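Peptidoglycan D,D-transpeptidase FtsI (Burkholderia pseudomallei, PDB 6HZI) probably cross-links the peptide stems of peptidoglycan through its penicillin-binding transpeptidase domain, acting as a serine D,D-transpeptidase of the kind inhibited by beta-lactams. Local coordinates at residues Ala35-Asp40 and Gly44-Leu49; Asn93-Leu98 and Pro102-Ser107; Thr233-Val238 and Val280-Met285; Asp297-Gly302 and Gly307-Pro312. All blocks are in the same frame, centred on the assembly; numbering follows the deposited sequence.

Interaction 1 of 4, residues Ala35-Asp40 and Gly44-Leu49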
loop_
_atom_site.group_PDB
_atom_site.type_symbol
_atom_site.label_atom_id
_atom_site.label_comp_id
_atom_site.label_asym_id
_atom_site.label_seq_id
_atom_site.Cartn_x
_atom_site.Cartn_y
_atom_site.Cartn_z
ATOM N N ALA A 35 -3.475 6.346 11.514
ATOM C CA ALA A 35 -2.865 7.326 10.590
ATOM C C ALA A 35 -3.553 7.183 9.239
ATOM O O ALA A 35 -4.032 6.058 8.908
ATOM C CB ALA A 35 -1.386 7.089 10.531
ATOM N N ALA A 36 -3.669 8.292 8.524
ATOM C CA ALA A 36 -4.222 8.297 7.165
ATOM C C ALA A 36 -3.730 9.525 6.392
ATOM O O ALA A 36 -3.389 10.539 7.025
ATOM C CB ALA A 36 -5.721 8.202 7.261
ATOM N N MET A 37 -3.672 9.414 5.062
ATOM C CA MET A 37 -3.226 10.517 4.190
ATOM C C MET A 37 -3.729 10.307 2.759
ATOM O O MET A 37 -3.986 9.149 2.376
ATOM C CB MET A 37 -1.690 10.637 4.227
ATOM C CG MET A 37 -0.935 9.563 3.471
ATOM S SD MET A 37 0.850 9.717 3.619
ATOM C CE MET A 37 1.157 11.144 2.571
ATOM N N VAL A 38 -3.850 11.409 2.021
ATOM C CA VAL A 38 -4.319 11.457 0.618
ATOM C C VAL A 38 -3.278 12.217 -0.156
ATOM O O VAL A 38 -2.886 13.302 0.318
ATOM C CB VAL A 38 -5.698 12.120 0.492
ATOM C CG1 VAL A 38 -6.225 12.022 -0.934
ATOM C CG2 VAL A 38 -6.696 11.462 1.454
ATOM N N ILE A 39 -2.874 11.639 -1.279
ATOM C CA ILE A 39 -1.916 12.199 -2.270
ATOM C C ILE A 39 -2.645 12.395 -3.595
ATOM O O ILE A 39 -3.341 11.450 -4.065
ATOM C CB ILE A 39 -0.744 11.236 -2.456
ATOM C CG1 ILE A 39 -0.102 10.918 -1.104
ATOM C CG2 ILE A 39 0.219 11.829 -3.455
ATOM C CD1 ILE A 39 1.188 10.099 -1.165
ATOM N N ASP A 40 -2.481 13.574 -4.188
ATOM C CA ASP A 40 -2.956 13.852 -5.557
ATOM C C ASP A 40 -1.971 13.174 -6.499
ATOM O O ASP A 40 -0.767 13.458 -6.417
ATOM C CB ASP A 40 -3.008 15.351 -5.841
ATOM C CG ASP A 40 -3.364 15.665 -7.276
ATOM O OD1 ASP A 40 -4.526 15.497 -7.606
ATOM O OD2 ASP A 40 -2.471 16.070 -8.033
ATOM N N GLY A 44 1.697 14.742 -6.965
ATOM C CA GLY A 44 2.329 14.262 -5.705
ATOM C C GLY A 44 2.068 15.168 -4.496
ATOM O O GLY A 44 2.725 14.958 -3.466
ATOM N N GLU A 45 1.120 16.114 -4.586
ATOM C CA GLU A 45 0.721 16.980 -3.458
ATOM C C GLU A 45 -0.019 16.160 -2.408
ATOM O O GLU A 45 -0.915 15.385 -2.741
ATOM C CB GLU A 45 -0.194 18.096 -3.954
ATOM C CG GLU A 45 0.511 19.073 -4.873
ATOM C CD GLU A 45 -0.356 20.193 -5.441
ATOM O OE1 GLU A 45 -1.523 20.272 -5.073
ATOM O OE2 GLU A 45 0.162 20.995 -6.230
ATOM N N VAL A 46 0.341 16.335 -1.152
ATOM C CA VAL A 46 -0.403 15.755 -0.011
ATOM C C VAL A 46 -1.671 16.593 0.211
ATOM O O VAL A 46 -1.543 17.794 0.579
ATOM C CB VAL A 46 0.481 15.732 1.240
ATOM C CG1 VAL A 46 -0.264 15.216 2.472
ATOM C CG2 VAL A 46 1.763 14.948 1.012
ATOM N N LEU A 47 -2.854 15.993 0.019
ATOM C CA LEU A 47 -4.153 16.693 0.223
ATOM C C LEU A 47 -4.550 16.560 1.700
ATOM O O LEU A 47 -5.252 17.452 2.210
ATOM C CB LEU A 47 -5.238 16.142 -0.717
ATOM C CG LEU A 47 -4.887 16.185 -2.206
ATOM C CD1 LEU A 47 -6.036 15.649 -3.081
ATOM C CD2 LEU A 47 -4.540 17.610 -2.565
ATOM N N SER A 48 -4.085 15.517 2.390
ATOM C CA SER A 48 -4.396 15.374 3.822
ATOM C C SER A 48 -3.325 14.539 4.466
ATOM O O SER A 48 -2.669 13.731 3.777
ATOM C CB SER A 48 -5.760 14.772 4.086
ATOM O OG SER A 48 -5.806 13.406 3.666
ATOM N N LEU A 49 -3.187 14.747 5.763
ATOM C CA LEU A 49 -2.142 14.084 6.551
ATOM C C LEU A 49 -2.626 14.121 7.992
ATOM O O LEU A 49 -2.740 15.222 8.548
ATOM C CB LEU A 49 -0.801 14.791 6.329
ATOM C CG LEU A 49 0.391 14.104 7.005
ATOM C CD1 LEU A 49 0.774 12.834 6.287
ATOM C CD2 LEU A 49 1.580 15.028 7.043
#

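Interaction 2 of 4, residues Asn93-Leu98 and Pro102-Ser107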
loop_
_atom_site.group_PDB
_atom_site.type_symbol
_atom_site.label_atom_id
_atom_site.label_comp_id
_atom_site.label_asym_id
_atom_site.label_seq_id
_atom_site.Cartn_x
_atom_site.Cartn_y
_atom_site.Cartn_z
ATOM N N ASN A 93 -1.939 -26.474 -1.959
ATOM C CA ASN A 93 -2.928 -26.605 -0.852
ATOM C C ASN A 93 -2.746 -25.495 0.179
ATOM O O ASN A 93 -3.400 -25.590 1.166
ATOM C CB ASN A 93 -2.778 -27.930 -0.102
ATOM C CG ASN A 93 -1.374 -28.132 0.446
ATOM O OD1 ASN A 93 -0.513 -27.244 0.410
ATOM N ND2 ASN A 93 -1.098 -29.336 0.910
ATOM N N GLY A 94 -1.823 -24.548 -0.006
ATOM C CA GLY A 94 -1.612 -23.435 0.945
ATOM C C GLY A 94 -0.487 -23.700 1.938
ATOM O O GLY A 94 -0.376 -22.917 2.945
ATOM N N HIS A 95 0.320 -24.744 1.702
ATOM C CA HIS A 95 1.497 -25.114 2.540
ATOM C C HIS A 95 2.614 -25.358 1.539
ATOM O O HIS A 95 2.367 -26.124 0.616
ATOM C CB HIS A 95 1.215 -26.318 3.498
ATOM C CG HIS A 95 -0.035 -26.154 4.324
ATOM N ND1 HIS A 95 -0.042 -25.558 5.601
ATOM C CD2 HIS A 95 -1.345 -26.417 4.041
ATOM C CE1 HIS A 95 -1.296 -25.474 6.049
ATOM N NE2 HIS A 95 -2.121 -25.998 5.113
ATOM N N PHE A 96 3.742 -24.685 1.689
ATOM C CA PHE A 96 4.938 -24.802 0.818
ATOM C C PHE A 96 6.158 -24.692 1.727
ATOM O O PHE A 96 6.054 -24.061 2.776
ATOM C CB PHE A 96 4.910 -23.707 -0.256
ATOM C CG PHE A 96 6.139 -23.594 -1.127
ATOM C CD1 PHE A 96 6.473 -24.608 -2.005
ATOM C CD2 PHE A 96 6.954 -22.473 -1.092
ATOM C CE1 PHE A 96 7.591 -24.515 -2.822
ATOM C CE2 PHE A 96 8.055 -22.359 -1.928
ATOM C CZ PHE A 96 8.376 -23.383 -2.794
ATOM N N VAL A 97 7.283 -25.294 1.360
ATOM C CA VAL A 97 8.496 -25.232 2.217
ATOM C C VAL A 97 9.631 -24.705 1.358
ATOM O O VAL A 97 9.766 -25.178 0.251
ATOM C CB VAL A 97 8.849 -26.579 2.885
ATOM C CG1 VAL A 97 10.307 -26.618 3.380
ATOM C CG2 VAL A 97 7.870 -26.886 4.020
ATOM N N LEU A 98 10.410 -23.756 1.869
ATOM C CA LEU A 98 11.556 -23.201 1.114
ATOM C C LEU A 98 12.744 -23.205 2.073
ATOM O O LEU A 98 12.558 -22.728 3.217
ATOM C CB LEU A 98 11.193 -21.804 0.598
ATOM C CG LEU A 98 12.331 -21.064 -0.081
ATOM C CD1 LEU A 98 12.738 -21.797 -1.344
ATOM C CD2 LEU A 98 11.945 -19.623 -0.369
ATOM N N PRO A 102 8.584 -22.992 6.473
ATOM C CA PRO A 102 7.222 -23.126 5.979
ATOM C C PRO A 102 6.635 -21.773 5.562
ATOM O O PRO A 102 6.849 -20.843 6.274
ATOM C CB PRO A 102 6.476 -23.638 7.226
ATOM C CG PRO A 102 7.179 -22.929 8.379
ATOM C CD PRO A 102 8.629 -22.839 7.937
ATOM N N ILE A 103 5.933 -21.731 4.428
ATOM C CA ILE A 103 5.205 -20.543 3.895
ATOM C C ILE A 103 3.764 -20.992 3.598
ATOM O O ILE A 103 3.544 -21.974 2.912
ATOM C CB ILE A 103 5.926 -19.934 2.669
ATOM C CG1 ILE A 103 7.412 -19.637 2.906
ATOM C CG2 ILE A 103 5.198 -18.682 2.215
ATOM C CD1 ILE A 103 8.237 -19.476 1.632
ATOM N N THR A 104 2.815 -20.224 4.077
ATOM C CA THR A 104 1.417 -20.579 4.303
ATOM C C THR A 104 0.528 -19.512 3.660
ATOM O O THR A 104 0.749 -18.334 3.928
ATOM C CB THR A 104 1.191 -20.672 5.818
ATOM O OG1 THR A 104 1.984 -21.780 6.239
ATOM C CG2 THR A 104 -0.252 -20.904 6.201
ATOM N N ASP A 105 -0.486 -19.929 2.912
ATOM C CA ASP A 105 -1.599 -19.075 2.461
ATOM C C ASP A 105 -2.748 -19.220 3.467
ATOM O O ASP A 105 -2.776 -20.193 4.179
ATOM C CB ASP A 105 -1.935 -19.427 1.006
ATOM C CG ASP A 105 -0.891 -18.991 -0.007
ATOM O OD1 ASP A 105 0.057 -18.265 0.376
ATOM O OD2 ASP A 105 -1.034 -19.386 -1.191
ATOM N N ASP A 106 -3.719 -18.314 3.470
ATOM C CA ASP A 106 -4.873 -18.370 4.406
ATOM C C ASP A 106 -5.798 -19.484 3.919
ATOM O O ASP A 106 -6.638 -19.921 4.685
ATOM C CB ASP A 106 -5.542 -16.996 4.576
ATOM C CG ASP A 106 -4.650 -15.907 5.197
ATOM O OD1 ASP A 106 -3.525 -16.196 5.701
ATOM O OD2 ASP A 106 -5.071 -14.741 5.162
ATOM N N SER A 107 -5.629 -19.950 2.691
ATOM C CA SER A 107 -6.269 -21.202 2.207
ATOM C C SER A 107 -5.495 -21.707 0.994
ATOM O O SER A 107 -4.458 -21.040 0.660
ATOM C CB SER A 107 -7.726 -21.019 1.906
ATOM O OG SER A 107 -7.879 -20.053 0.903
#

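Interaction 3 of 4, residues Thr233-Val238 and Val280-Met285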
loop_
_atom_site.group_PDB
_atom_site.type_symbol
_atom_site.label_atom_id
_atom_site.label_comp_id
_atom_site.label_asym_id
_atom_site.label_seq_id
_atom_site.Cartn_x
_atom_site.Cartn_y
_atom_site.Cartn_z
ATOM N N THR A 233 -5.072 -2.878 -12.685
ATOM C CA THR A 233 -6.147 -3.899 -12.968
ATOM C C THR A 233 -6.178 -4.926 -11.833
ATOM O O THR A 233 -7.224 -5.203 -11.269
ATOM C CB THR A 233 -5.906 -4.603 -14.310
ATOM O OG1 THR A 233 -5.853 -3.607 -15.333
ATOM C CG2 THR A 233 -6.967 -5.624 -14.627
ATOM N N MET A 234 -5.013 -5.401 -11.445
ATOM C CA MET A 234 -4.927 -6.356 -10.332
ATOM C C MET A 234 -5.397 -5.700 -9.017
ATOM O O MET A 234 -6.070 -6.388 -8.237
ATOM C CB MET A 234 -3.490 -6.871 -10.194
ATOM C CG MET A 234 -3.030 -7.717 -11.351
ATOM S SD MET A 234 -1.223 -8.003 -11.213
ATOM C CE MET A 234 -0.871 -8.686 -12.839
ATOM N N LEU A 235 -5.030 -4.448 -8.707
ATOM C CA LEU A 235 -5.475 -3.844 -7.411
ATOM C C LEU A 235 -7.005 -3.762 -7.397
ATOM O O LEU A 235 -7.626 -3.983 -6.336
ATOM C CB LEU A 235 -4.845 -2.462 -7.193
ATOM C CG LEU A 235 -3.324 -2.481 -6.982
ATOM C CD1 LEU A 235 -2.749 -1.072 -6.973
ATOM C CD2 LEU A 235 -2.920 -3.259 -5.730
ATOM N N GLU A 236 -7.607 -3.465 -8.538
ATOM C CA GLU A 236 -9.086 -3.436 -8.685
ATOM C C GLU A 236 -9.654 -4.836 -8.383
ATOM O O GLU A 236 -10.654 -4.948 -7.618
ATOM C CB GLU A 236 -9.452 -2.886 -10.049
ATOM C CG GLU A 236 -10.951 -2.733 -10.190
ATOM C CD GLU A 236 -11.374 -1.847 -11.356
ATOM O OE1 GLU A 236 -12.594 -1.504 -11.396
ATOM O OE2 GLU A 236 -10.459 -1.466 -12.206
ATOM N N SER A 237 -8.981 -5.894 -8.813
ATOM C CA SER A 237 -9.534 -7.250 -8.608
ATOM C C SER A 237 -9.616 -7.549 -7.104
ATOM O O SER A 237 -10.519 -8.329 -6.692
ATOM C CB SER A 237 -8.768 -8.272 -9.374
ATOM O OG SER A 237 -7.476 -8.525 -8.804
ATOM N N VAL A 238 -8.757 -6.937 -6.283
ATOM C CA VAL A 238 -8.705 -7.193 -4.801
ATOM C C VAL A 238 -10.040 -6.833 -4.126
ATOM O O VAL A 238 -10.380 -7.470 -3.094
ATOM C CB VAL A 238 -7.572 -6.385 -4.146
ATOM C CG1 VAL A 238 -7.711 -6.345 -2.632
ATOM C CG2 VAL A 238 -6.203 -6.904 -4.558
ATOM N N VAL A 280 -3.628 0.407 1.471
ATOM C CA VAL A 280 -3.196 1.472 0.524
ATOM C C VAL A 280 -3.841 1.189 -0.822
ATOM O O VAL A 280 -3.801 0.014 -1.281
ATOM C CB VAL A 280 -1.672 1.564 0.404
ATOM C CG1 VAL A 280 -1.245 2.723 -0.486
ATOM C CG2 VAL A 280 -1.048 1.680 1.782
ATOM N N GLY A 281 -4.443 2.230 -1.397
ATOM C CA GLY A 281 -5.076 2.153 -2.710
ATOM C C GLY A 281 -5.193 3.500 -3.388
ATOM O O GLY A 281 -4.582 4.479 -2.956
ATOM N N MET A 282 -6.005 3.535 -4.425
ATOM C CA MET A 282 -6.063 4.643 -5.364
ATOM C C MET A 282 -7.412 4.530 -6.065
ATOM O O MET A 282 -7.927 3.396 -6.150
ATOM C CB MET A 282 -4.911 4.531 -6.358
ATOM C CG MET A 282 -4.888 3.211 -7.128
ATOM S SD MET A 282 -3.370 3.014 -8.065
ATOM C CE MET A 282 -2.240 2.594 -6.729
ATOM N N ALA A 283 -7.943 5.655 -6.546
ATOM C CA ALA A 283 -9.293 5.768 -7.135
ATOM C C ALA A 283 -9.318 7.070 -7.905
ATOM O O ALA A 283 -8.493 7.934 -7.618
ATOM C CB ALA A 283 -10.368 5.747 -6.082
ATOM N N PRO A 284 -10.219 7.209 -8.912
ATOM C CA PRO A 284 -10.987 6.074 -9.438
ATOM C C PRO A 284 -10.131 5.319 -10.465
ATOM O O PRO A 284 -9.299 5.948 -11.086
ATOM C CB PRO A 284 -12.226 6.740 -10.056
ATOM C CG PRO A 284 -11.807 8.142 -10.416
ATOM C CD PRO A 284 -10.592 8.473 -9.566
ATOM N N MET A 285 -10.298 4.002 -10.601
ATOM C CA MET A 285 -9.612 3.217 -11.686
ATOM C C MET A 285 -10.343 3.401 -13.026
ATOM O O MET A 285 -11.551 3.618 -13.067
ATOM C CB MET A 285 -9.576 1.727 -11.317
ATOM C CG MET A 285 -8.800 1.434 -10.040
ATOM S SD MET A 285 -7.027 1.771 -10.237
ATOM C CE MET A 285 -6.434 0.670 -8.950
#

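Interaction 4 of 4, residues Asp297-Gly302 and Gly307-Pro312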
loop_
_atom_site.group_PDB
_atom_site.type_symbol
_atom_site.label_atom_id
_atom_site.label_comp_id
_atom_site.label_asym_id
_atom_site.label_seq_id
_atom_site.Cartn_x
_atom_site.Cartn_y
_atom_site.Cartn_z
ATOM N N ASP A 297 -3.711 0.918 14.383
ATOM C CA ASP A 297 -2.818 0.142 15.255
ATOM C C ASP A 297 -3.631 -0.464 16.404
ATOM O O ASP A 297 -4.377 0.292 17.065
ATOM C CB ASP A 297 -1.682 1.026 15.744
ATOM C CG ASP A 297 -0.510 0.194 16.206
ATOM O OD1 ASP A 297 -0.427 -0.989 15.768
ATOM O OD2 ASP A 297 0.277 0.711 17.030
ATOM N N GLU A 298 -3.465 -1.781 16.616
ATOM C CA GLU A 298 -3.977 -2.578 17.762
ATOM C C GLU A 298 -5.428 -2.269 18.019
ATOM O O GLU A 298 -5.804 -1.857 19.111
ATOM C CB GLU A 298 -3.197 -2.311 19.033
ATOM C CG GLU A 298 -1.730 -2.621 18.889
ATOM C CD GLU A 298 -1.001 -2.448 20.206
ATOM O OE1 GLU A 298 -1.702 -2.308 21.278
ATOM O OE2 GLU A 298 0.268 -2.439 20.154
ATOM N N PRO A 299 -6.286 -2.550 17.022
ATOM C CA PRO A 299 -7.737 -2.520 17.222
ATOM C C PRO A 299 -8.135 -3.697 18.119
ATOM O O PRO A 299 -7.380 -4.664 18.196
ATOM C CB PRO A 299 -8.305 -2.738 15.820
ATOM C CG PRO A 299 -7.209 -3.513 15.095
ATOM C CD PRO A 299 -5.890 -3.089 15.716
ATOM N N THR A 300 -9.276 -3.606 18.793
ATOM C CA THR A 300 -9.662 -4.611 19.817
ATOM C C THR A 300 -11.109 -5.058 19.628
ATOM O O THR A 300 -11.453 -6.044 20.277
ATOM C CB THR A 300 -9.407 -4.113 21.248
ATOM O OG1 THR A 300 -10.425 -3.137 21.488
ATOM C CG2 THR A 300 -7.998 -3.589 21.475
ATOM N N THR A 301 -11.907 -4.395 18.789
ATOM C CA THR A 301 -13.332 -4.758 18.569
ATOM C C THR A 301 -13.610 -4.718 17.070
ATOM O O THR A 301 -14.363 -3.823 16.655
ATOM C CB THR A 301 -14.307 -3.904 19.402
ATOM O OG1 THR A 301 -14.263 -2.520 19.057
ATOM C CG2 THR A 301 -14.048 -3.998 20.892
ATOM N N GLY A 302 -13.034 -5.679 16.330
ATOM C CA GLY A 302 -13.227 -5.902 14.880
ATOM C C GLY A 302 -14.684 -5.838 14.409
ATOM O O GLY A 302 -14.903 -5.257 13.328
ATOM N N GLY A 307 -10.344 -8.599 11.480
ATOM C CA GLY A 307 -8.999 -7.983 11.397
ATOM C C GLY A 307 -8.857 -6.910 10.309
ATOM O O GLY A 307 -7.964 -6.074 10.465
ATOM N N GLN A 308 -9.690 -6.928 9.252
ATOM C CA GLN A 308 -9.645 -6.043 8.040
ATOM C C GLN A 308 -10.440 -4.741 8.278
ATOM O O GLN A 308 -11.480 -4.512 7.565
ATOM C CB GLN A 308 -10.205 -6.789 6.816
ATOM C CG GLN A 308 -9.294 -7.877 6.235
ATOM C CD GLN A 308 -8.120 -7.327 5.440
ATOM O OE1 GLN A 308 -8.262 -6.381 4.656
ATOM N NE2 GLN A 308 -6.957 -7.933 5.627
ATOM N N VAL A 309 -9.986 -3.942 9.263
ATOM C CA VAL A 309 -10.670 -2.725 9.809
ATOM C C VAL A 309 -10.289 -1.508 8.967
ATOM O O VAL A 309 -11.084 -0.594 8.924
ATOM C CB VAL A 309 -10.398 -2.499 11.314
ATOM C CG1 VAL A 309 -10.876 -3.674 12.140
ATOM C CG2 VAL A 309 -8.957 -2.209 11.687
ATOM N N SER A 310 -9.152 -1.539 8.264
ATOM C CA SER A 310 -8.577 -0.386 7.508
ATOM C C SER A 310 -9.325 -0.171 6.174
ATOM O O SER A 310 -9.481 1.003 5.771
ATOM C CB SER A 310 -7.069 -0.564 7.326
ATOM O OG SER A 310 -6.802 -1.849 6.741
ATOM N N GLY A 311 -9.737 -1.247 5.487
ATOM C CA GLY A 311 -10.427 -1.207 4.176
ATOM C C GLY A 311 -11.669 -0.315 4.167
ATOM O O GLY A 311 -11.877 0.525 3.281
ATOM N N PRO A 312 -12.558 -0.454 5.162
ATOM C CA PRO A 312 -13.740 0.406 5.219
ATOM C C PRO A 312 -13.381 1.878 5.519
ATOM O O PRO A 312 -14.059 2.770 5.030
ATOM C CB PRO A 312 -14.586 -0.253 6.322
ATOM C CG PRO A 312 -13.979 -1.617 6.518
ATOM C CD PRO A 312 -12.505 -1.445 6.239
#

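Interaction 1 of 4, residues Ala35-Asp40 and Gly44-Leu49
The carbonyl oxygen of V38 takes two backbone N-H groups at once, from L47 N at 2.7 Å and from S48 N at 3.3 Å. This is a classic beta bulge, in which two consecutive residues, L47 and S48, stand opposite the single residue V38. V38 N donates to S48 O in return. Past the bulge, D40 N meets E45 O at 2.8 Å in a nearly straight bond, and G44 N closes weakly on D40 O. These bonds make 33-40 and 46-52 an antiparallel hairpin at the border of the domain's central sheet, with the second strand changing direction at L47.

On the face of M37, I39 and V46, M37 has its CG wedged between backbone N and carbonyl carbon (chi1 74°). Its chain lies alongside L49, with M37 CB 3.9 Å from L49 CD1, while its terminal CE passes V46 CG2 at 4.2 Å, roughly at right angles. Helix 187-198 packs on M37 and I39. Across the sheet, V38 CG2 presses against S48 OG at 3.1 Å, a hydroxyl that is hydrogen-bonded to T18 of helix 12-28. V38 CG1 turns instead to L47 CD1, and D40 CB also rests near that methyl, while the D40 carboxylate bonds to T43.

Interaction 2 of 4, residues Asn93-Leu98 and Pro102-Ser107
Strands 95-98 and 102-104 run antiparallel as the two arms of a short hairpin, their axes 4.6 Å apart at closest and 147° from one another in direction. F96 and I103 form the hydrogen-bonded pair: I103 N donates to F96 O at 2.9 Å in an almost linear bond, and F96 N returns to I103 O at 3.0 Å. H95 with T104 and V97 with P102 are the non-hydrogen-bonded pairs on either side. Beyond the strand end D105 N reaches G94 O at 3.0 Å, and the same oxygen receives a CA-H contact from T104. G94, at positive phi, brings its CA to 3.7 Å from S107 O. Just before it, N93 OD1 accepts from H95 N at 2.9 Å, an Asx turn that leads the chain into the strand.

The apolar side of the hairpin centres on I103. Its CG1 branch lies anti to the carbonyl carbon (chi1 -52°) and carries CD1 out between two neighbours of the other strand: the methyl sits near the plane of the F96 ring, at its edge, 4.2 Å from F96 CD2, and 3.9 Å from L98 CB.

This face lies on helix 123-130, where F96 touches I124 and makes a cation-pi contact with K128, while L98 and I103 share T127. L98 also meets R171 and A175 of helix 171-178. At the end of the second strand the D105 carboxylate bonds S122 OG and the backbone N of I124, tying the hairpin to the start of helix 123-130.

Interaction 3 of 4, residues Thr233-Val238 and Val280-Met285
Helix 225-238 packs here against the end of strand 274-283, an inner strand of the central antiparallel sheet of the penicillin-binding transpeptidase fold, and L235 and E236 of the helix make the contact with M282 and M285. The apolar half of the joint rests on two methionine methyls. L235 splits its work: one branch, CD1, reaches the CE of M282 at 3.7 Å, whereas its CB receives the CE of M285 at 3.9 Å. The two methionines come to the leucine by different routes. M282 starts with CG between its backbone N and carbonyl carbon (chi1 57°) and bends at its last torsion, which carries the methyl over to L235 although its CB does not point at the helix; the two side chains cross at about a right angle. M285, on the loop just after the strand and following a cis peptide bond before P284, folds at chi2 (-67°) and brings its CE back to the leucine.

E236 extends past M285 in the opposite direction, its OE2 3.4 Å from M285 CB and 4.0 Å from M285 CG. This is contact of a carboxylate oxygen with aliphatic carbon, and the charge itself is met by R254, whose NE forms a salt bridge with E236 OE1.

Around the joint, M282 also touches Y194, I197 and A198 of helix 187-198, and its backbone is bonded to G256 on the neighbouring strand. L235 touches P71 of helix 70-79, next to the probable SxxK motif, while M234, its neighbour on helix 225-238, touches V74 and L78 of helix 70-79.

Interaction 4 of 4, residues Asp297-Gly302 and Gly307-Pro312
P299 and V309 point their CB atoms at one another across the loop that follows strand 290-297, and the pyrrolidine ring and the isopropyl group meet at a slant. Contact is made by the outermost ring carbon: P299 CG lies 4.0 Å from V309 CG2. With chi1 at -60°, V309 places CG2 between its own backbone N and carbonyl carbon and leaves CG1 beside the backbone N, anti to the carbonyl carbon. The two methyls therefore serve different partners, CG2 the proline and CG1 the backbone of G302, whose CA is 4.2 Å away. The valine thus touches the loop at two points, P299 and G302, and the joint is purely apolar.

Ahead of the valine, Q308 is the centre of an inverse gamma turn, closed by a weak bond from V309 N to G307 O at 3.2 Å. Its side-chain NE2 bonds S259 OG, the hydroxyl next to K258 in what is probably the KSG motif of the active site. P299 touches Y275, and V309 touches A277, both on strand 274-283. The arrangement belongs to the connection between strand 290-297 and helix 310-324, the last sheet strand and the C-terminal helix of the penicillin-binding transpeptidase fold.

How the interactions relate
Interactions 1 and 3 both reach the central antiparallel sheet, their centres 17 Å apart: interaction 1 is the hairpin at its border, interaction 3 the packing of a helix on an inner strand. Interaction 4 follows strand 290-297, which lies between the strands of those two contacts, and comes within about 7 Å of interaction 3 at the nearest atoms. Interaction 2 stands on the other side of the chain's centre, 36 Å from interaction 1 between centres. Interactions 2, 3 and 4 each border a different one of the probable active-site motifs, SxN, SxxK and KSG in that order, through D105, L235 and Q308.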